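Side-chain contacts in arsenite methyltransferase (Chlamydomonas reinhardtii, PDB 5EVJ), which probably methylates trivalent arsenic in successive steps, taking each methyl group from S-adenosylmethionine and yielding mono-, di- and trimethylated arsenicals: residues Val100-Val105 with Asp129-Asp134; Glu151-Ala156 with Tyr186-Pro191. The protein carries 15 engineered substitutions. All blocks are in the same frame, centred on the assembly; numbering follows the deposited sequence.

Interaction 1 of 2, residues Val100-Val105 with Asp129-Asp134; sequences VAAKLV and DAYARD. Engineered in segment 129-134: Ala-132 (natural residue Cys).
Lys-103 and Tyr-131 meet between two helical segments, 100-104 and 129-134, whose axes run in roughly the same direction, 30° apart, and come no nearer than 11.2 Å. That spacing is too wide for close helix packing, and the closest CA pair, Lys-103 with Ala-132 (an engineered residue, Cys in the natural sequence), is still 8.1 Å apart. A single long side chain spans the gap: of the 102 Å² buried between the segments, Tyr-131 supplies 57 Å². Its ring is set anti to the backbone nitrogen (chi1 166°), which sends the phenol straight out from helix 128-135 toward the other helix. The hydroxyl arrives at the base of Lys-103, with OH 3.8 Å from CB, while the lysine chain runs on extended through chi3, bends at chi4 and carries its amino group away from the contact. The same OH lies 4.2 Å from the backbone N of Val-100. Along one edge of the ring, near its plane, Ala-102 offers its methyl, CB standing 4.5 Å from Tyr-131 CE2, a loose apolar contact. No hydrogen bond joins the two segments themselves. The phenol OH hydrogen-bonds to the carbonyl oxygen of Tyr-99, the residue just before Val-100, so its polar end is held at the backbone of helix 96-104; the Tyr-99 ring also meets the Tyr-131 ring, their planes about 30° apart. The carbonyl of Ala-102 makes a second polar link, accepting from Tyr-138 OH and Asn-142 ND2 in the chain that follows helix 128-135. On the strand side, Met-143 of strand 143-147 touches both Ala-102 and Tyr-131, whereas helix 54-61 packs against Val-100, Lys-103 and Leu-104 of helix 96-104.

Interaction 2 of 2, residues Glu151-Ala156 with Tyr186-Pro191; sequences EYLDRA and YRVLAP
The guanidinium of Arg-187 is sandwiched between an aspartate and a valine. Asp-154 CB lies over one face, 3.8 Å from NH1, and on the opposite face Val-188 CG1 sits 3.4 Å above the plane, displaced toward the rim. Leu-153 comes to the edge instead, its carbonyl carbon C lying 3.5 Å from Arg-187 NH1 near the guanidinium plane. The arginine reaches this slot by extending through its first two torsions and then bending at chi3 (58°). Its NH1 and the backbone N of Asp-154 are 3.1 Å apart, but both are donors and form no bond. Glu-184, three residues before Arg-187, probably explains their closeness: its OE1 forms a salt bridge with Arg-187 NE while its OE2 accepts from Asp-154 N. The other end of the guanidinium is held by Asp-160 and the carbonyl of Leu-158, both partners of NH2. Asp-154 does not pair with Arg-187, OD1 being 4.8 Å from NH1. With CG wedged between backbone N and carbonyl carbon (chi1 39°), its carboxylate folds back over its own turn, where OD1 accepts from Arg-155 N at 2.8 Å from 37° above the carboxylate plane; the same oxygen forms a salt bridge with Arg-180. On the buried side, Leu-153 and Val-188 cross at about a right angle, with Leu-153 CD1 4.0 Å from Val-188 CG1 and nearly as close to its other methyl. Both residues also touch Leu-88 of strand 86-90. The contact thus lays the loop between strands 143-147 and 163-169 beside the C-terminal end of helix 178-188, the helix of the crossover from strand 163-169 to parallel strand 193-202, in the Rossmann-like sheet of S-adenosylmethionine-dependent methyltransferases.

Overall arrangement
From the N terminus, helix 54-61 precedes strand 86-90, after which interaction 1 opens on helix 96-104. It closes at helix 128-135, spanning strand 110-115 and helix 118-126. Only after strand 143-147 does interaction 2 begin, and its loop takes in strand 163-169 and most of helix 178-188. The two are therefore in series, neither nested nor crossed, with centres 24 Å apart and nearest atoms about 12 Å apart. Strand order 3-2-1-4-5-7-6 is that of class I methyltransferases, in which the helices after the first and fourth strands lie on opposite faces, consistent with interactions 1 and 2 packing the two sides of one sheet.

Interaction 1 of 2, residues Val100-Val105 with Asp129-Asp134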
loop_
_atom_site.group_PDB
_atom_site.type_symbol
_atom_site.label_atom_id
_atom_site.label_comp_id
_atom_site.label_asym_id
_atom_site.label_seq_id
_atom_site.Cartn_x
_atom_site.Cartn_y
_atom_site.Cartn_z
ATOM N N VAL A 100 -2.559 11.942 -7.764
ATOM C CA VAL A 100 -2.932 12.214 -6.416
ATOM C C VAL A 100 -1.708 12.230 -5.525
ATOM O O VAL A 100 -1.559 13.095 -4.662
ATOM C CB VAL A 100 -3.919 11.166 -5.914
ATOM C CG1 VAL A 100 -4.145 11.358 -4.412
ATOM C CG2 VAL A 100 -5.193 11.277 -6.743
ATOM N N ALA A 101 -0.827 11.256 -5.709
ATOM C CA ALA A 101 0.373 11.230 -4.840
ATOM C C ALA A 101 1.271 12.485 -5.063
ATOM O O ALA A 101 1.815 13.092 -4.107
ATOM C CB ALA A 101 1.134 9.960 -5.119
ATOM N N ALA A 102 1.418 12.856 -6.339
ATOM C CA ALA A 102 2.257 13.956 -6.767
ATOM C C ALA A 102 1.810 15.178 -5.982
ATOM O O ALA A 102 2.628 15.953 -5.519
ATOM C CB ALA A 102 2.078 14.188 -8.241
ATOM N N LYS A 103 0.514 15.311 -5.769
ATOM C CA LYS A 103 0.037 16.403 -4.913
ATOM C C LYS A 103 0.366 16.199 -3.447
ATOM O O LYS A 103 0.876 17.100 -2.734
ATOM C CB LYS A 103 -1.468 16.562 -5.015
ATOM C CG LYS A 103 -1.897 17.656 -4.032
ATOM C CD LYS A 103 -3.376 17.976 -4.067
ATOM C CE LYS A 103 -3.652 19.270 -3.296
ATOM N NZ LYS A 103 -3.157 19.187 -1.873
ATOM N N LEU A 104 0.057 15.001 -2.960
ATOM C CA LEU A 104 0.130 14.840 -1.495
ATOM C C LEU A 104 1.525 14.780 -0.986
ATOM O O LEU A 104 1.729 14.971 0.224
ATOM C CB LEU A 104 -0.695 13.606 -0.991
ATOM C CG LEU A 104 -2.219 13.776 -1.097
ATOM C CD1 LEU A 104 -2.885 12.549 -0.520
ATOM C CD2 LEU A 104 -2.667 15.016 -0.342
ATOM N N VAL A 105 2.493 14.450 -1.853
ATOM C CA VAL A 105 3.886 14.566 -1.388
ATOM C C VAL A 105 4.455 15.973 -1.433
ATOM O O VAL A 105 5.651 16.184 -1.023
ATOM C CB VAL A 105 4.893 13.673 -2.150
ATOM C CG1 VAL A 105 4.452 12.218 -2.017
ATOM C CG2 VAL A 105 4.996 14.096 -3.611
ATOM N N ASP A 129 2.549 18.318 -17.058
ATOM C CA ASP A 129 3.107 19.636 -16.775
ATOM C C ASP A 129 2.014 20.572 -16.379
ATOM O O ASP A 129 2.113 21.327 -15.349
ATOM C CB ASP A 129 3.912 20.199 -17.957
ATOM C CG ASP A 129 5.186 19.365 -18.265
ATOM O OD1 ASP A 129 5.903 18.925 -17.329
ATOM O OD2 ASP A 129 5.481 19.156 -19.465
ATOM N N ALA A 130 0.958 20.523 -17.193
ATOM C CA ALA A 130 -0.169 21.441 -17.035
ATOM C C ALA A 130 -0.849 21.221 -15.661
ATOM O O ALA A 130 -1.269 22.177 -14.989
ATOM C CB ALA A 130 -1.167 21.249 -18.185
ATOM N N TYR A 131 -0.942 19.956 -15.240
ATOM C CA TYR A 131 -1.517 19.624 -13.934
ATOM C C TYR A 131 -0.666 20.206 -12.814
ATOM O O TYR A 131 -1.148 20.926 -11.851
ATOM C CB TYR A 131 -1.678 18.100 -13.852
ATOM C CG TYR A 131 -1.947 17.564 -12.460
ATOM C CD1 TYR A 131 -3.212 17.709 -11.865
ATOM C CD2 TYR A 131 -0.918 16.901 -11.723
ATOM C CE1 TYR A 131 -3.442 17.214 -10.583
ATOM C CE2 TYR A 131 -1.162 16.385 -10.444
ATOM C CZ TYR A 131 -2.414 16.542 -9.885
ATOM O OH TYR A 131 -2.646 16.081 -8.625
ATOM N N ALA A 132 0.616 19.932 -12.927
ATOM C CA ALA A 132 1.549 20.367 -11.869
ATOM C C ALA A 132 1.634 21.869 -11.823
ATOM O O ALA A 132 1.775 22.461 -10.740
ATOM C CB ALA A 132 2.950 19.771 -12.096
ATOM N N ARG A 133 1.597 22.513 -12.997
ATOM C CA ARG A 133 1.712 23.981 -12.995
ATOM C C ARG A 133 0.410 24.718 -12.559
ATOM O O ARG A 133 0.428 25.485 -11.577
ATOM C CB ARG A 133 2.312 24.468 -14.297
ATOM C CG ARG A 133 3.675 23.830 -14.584
ATOM C CD ARG A 133 4.212 24.175 -15.975
ATOM N NE ARG A 133 4.605 25.587 -16.000
ATOM C CZ ARG A 133 4.098 26.540 -16.796
ATOM N NH1 ARG A 133 3.171 26.262 -17.732
ATOM N NH2 ARG A 133 4.536 27.796 -16.663
ATOM N N ASP A 134 -0.718 24.430 -13.209
ATOM C CA ASP A 134 -1.951 25.165 -12.898
ATOM C C ASP A 134 -2.661 24.621 -11.698
ATOM O O ASP A 134 -3.169 25.418 -10.916
ATOM C CB ASP A 134 -2.995 25.138 -14.022
ATOM C CG ASP A 134 -2.403 24.842 -15.374
ATOM O OD1 ASP A 134 -1.240 25.248 -15.652
ATOM O OD2 ASP A 134 -3.131 24.220 -16.184
#

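Interaction 2 of 2, residues Glu151-Ala156 with Tyr186-Pro191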
loop_
_atom_site.group_PDB
_atom_site.type_symbol
_atom_site.label_atom_id
_atom_site.label_comp_id
_atom_site.label_asym_id
_atom_site.label_seq_id
_atom_site.Cartn_x
_atom_site.Cartn_y
_atom_site.Cartn_z
ATOM N N GLU A 151 7.269 -6.665 -12.510
ATOM C CA GLU A 151 8.128 -7.790 -12.014
ATOM C C GLU A 151 9.601 -7.503 -12.078
ATOM O O GLU A 151 10.396 -8.278 -11.521
ATOM C CB GLU A 151 7.915 -9.101 -12.816
ATOM C CG GLU A 151 6.473 -9.692 -12.779
ATOM C CD GLU A 151 5.434 -8.803 -13.433
ATOM O OE1 GLU A 151 5.799 -7.912 -14.224
ATOM O OE2 GLU A 151 4.222 -8.980 -13.190
ATOM N N TYR A 152 9.997 -6.445 -12.803
ATOM C CA TYR A 152 11.429 -6.244 -13.182
ATOM C C TYR A 152 11.906 -4.821 -12.953
ATOM O O TYR A 152 12.518 -4.187 -13.817
ATOM C CB TYR A 152 11.735 -6.725 -14.629
ATOM C CG TYR A 152 11.734 -8.244 -14.730
ATOM C CD1 TYR A 152 12.871 -8.985 -14.324
ATOM C CD2 TYR A 152 10.621 -8.918 -15.165
ATOM C CE1 TYR A 152 12.852 -10.363 -14.331
ATOM C CE2 TYR A 152 10.584 -10.318 -15.226
ATOM C CZ TYR A 152 11.698 -11.030 -14.797
ATOM O OH TYR A 152 11.713 -12.425 -14.837
ATOM N N LEU A 153 11.689 -4.332 -11.742
ATOM C CA LEU A 153 12.068 -2.975 -11.457
ATOM C C LEU A 153 13.526 -2.762 -11.754
ATOM O O LEU A 153 13.898 -1.656 -12.092
ATOM C CB LEU A 153 11.725 -2.624 -10.014
ATOM C CG LEU A 153 10.234 -2.786 -9.671
ATOM C CD1 LEU A 153 9.931 -2.225 -8.296
ATOM C CD2 LEU A 153 9.346 -2.139 -10.706
ATOM N N ASP A 154 14.361 -3.793 -11.588
ATOM C CA ASP A 154 15.823 -3.714 -11.935
ATOM C C ASP A 154 15.945 -3.408 -13.453
ATOM O O ASP A 154 16.688 -2.541 -13.863
ATOM C CB ASP A 154 16.565 -5.043 -11.604
ATOM C CG ASP A 154 15.700 -6.281 -11.940
ATOM O OD1 ASP A 154 14.572 -6.133 -12.419
ATOM O OD2 ASP A 154 16.066 -7.397 -11.667
ATOM N N ARG A 155 15.150 -4.074 -14.268
ATOM C CA ARG A 155 15.219 -3.797 -15.724
ATOM C C ARG A 155 14.787 -2.408 -16.038
ATOM O O ARG A 155 15.386 -1.792 -16.870
ATOM C CB ARG A 155 14.480 -4.828 -16.560
ATOM C CG ARG A 155 15.249 -6.134 -16.505
ATOM C CD ARG A 155 14.597 -7.131 -17.427
ATOM N NE ARG A 155 15.055 -8.482 -17.130
ATOM C CZ ARG A 155 14.339 -9.556 -17.421
ATOM N NH1 ARG A 155 13.146 -9.394 -18.016
ATOM N NH2 ARG A 155 14.791 -10.766 -17.104
ATOM N N ALA A 156 13.814 -1.889 -15.296
ATOM C CA ALA A 156 13.415 -0.501 -15.425
ATOM C C ALA A 156 14.472 0.460 -14.841
ATOM O O ALA A 156 14.244 1.665 -14.840
ATOM C CB ALA A 156 12.071 -0.276 -14.750
ATOM N N TYR A 186 10.272 -4.791 -2.225
ATOM C CA TYR A 186 11.120 -4.892 -1.055
ATOM C C TYR A 186 12.539 -4.312 -1.329
ATOM O O TYR A 186 13.135 -3.651 -0.436
ATOM C CB TYR A 186 11.200 -6.331 -0.529
ATOM C CG TYR A 186 11.862 -6.390 0.808
ATOM C CD1 TYR A 186 13.291 -6.484 0.945
ATOM C CD2 TYR A 186 11.092 -6.290 1.965
ATOM C CE1 TYR A 186 13.906 -6.535 2.206
ATOM C CE2 TYR A 186 11.685 -6.358 3.228
ATOM C CZ TYR A 186 13.078 -6.452 3.339
ATOM O OH TYR A 186 13.595 -6.468 4.623
ATOM N N ARG A 187 13.068 -4.578 -2.533
ATOM C CA ARG A 187 14.451 -4.181 -2.841
ATOM C C ARG A 187 14.520 -2.668 -3.024
ATOM O O ARG A 187 15.463 -2.056 -2.577
ATOM C CB ARG A 187 14.950 -4.907 -4.108
ATOM C CG ARG A 187 16.374 -4.538 -4.577
ATOM C CD ARG A 187 16.794 -5.177 -5.970
ATOM N NE ARG A 187 15.872 -4.789 -7.059
ATOM C CZ ARG A 187 15.905 -3.599 -7.668
ATOM N NH1 ARG A 187 15.029 -3.297 -8.622
ATOM N NH2 ARG A 187 16.836 -2.710 -7.338
ATOM N N VAL A 188 13.550 -2.076 -3.726
ATOM C CA VAL A 188 13.633 -0.643 -3.987
ATOM C C VAL A 188 13.210 0.268 -2.787
ATOM O O VAL A 188 13.435 1.506 -2.829
ATOM C CB VAL A 188 12.837 -0.247 -5.252
ATOM C CG1 VAL A 188 13.283 -1.082 -6.506
ATOM C CG2 VAL A 188 11.348 -0.304 -4.984
ATOM N N LEU A 189 12.660 -0.332 -1.727
ATOM C CA LEU A 189 12.306 0.422 -0.503
ATOM C C LEU A 189 13.536 0.717 0.320
ATOM O O LEU A 189 14.403 -0.132 0.561
ATOM C CB LEU A 189 11.282 -0.355 0.379
ATOM C CG LEU A 189 9.840 -0.300 -0.153
ATOM C CD1 LEU A 189 8.948 -1.303 0.562
ATOM C CD2 LEU A 189 9.312 1.144 -0.038
ATOM N N ALA A 190 13.589 1.939 0.789
ATOM C CA ALA A 190 14.573 2.298 1.752
ATOM C C ALA A 190 14.130 1.809 3.141
ATOM O O ALA A 190 12.976 1.655 3.410
ATOM C CB ALA A 190 14.689 3.818 1.782
ATOM N N PRO A 191 15.071 1.628 4.037
ATOM C CA PRO A 191 14.648 1.314 5.405
ATOM C C PRO A 191 13.596 2.276 5.947
ATOM O O PRO A 191 13.629 3.503 5.661
ATOM C CB PRO A 191 15.929 1.383 6.226
ATOM C CG PRO A 191 17.057 1.266 5.190
ATOM C CD PRO A 191 16.537 1.576 3.817
#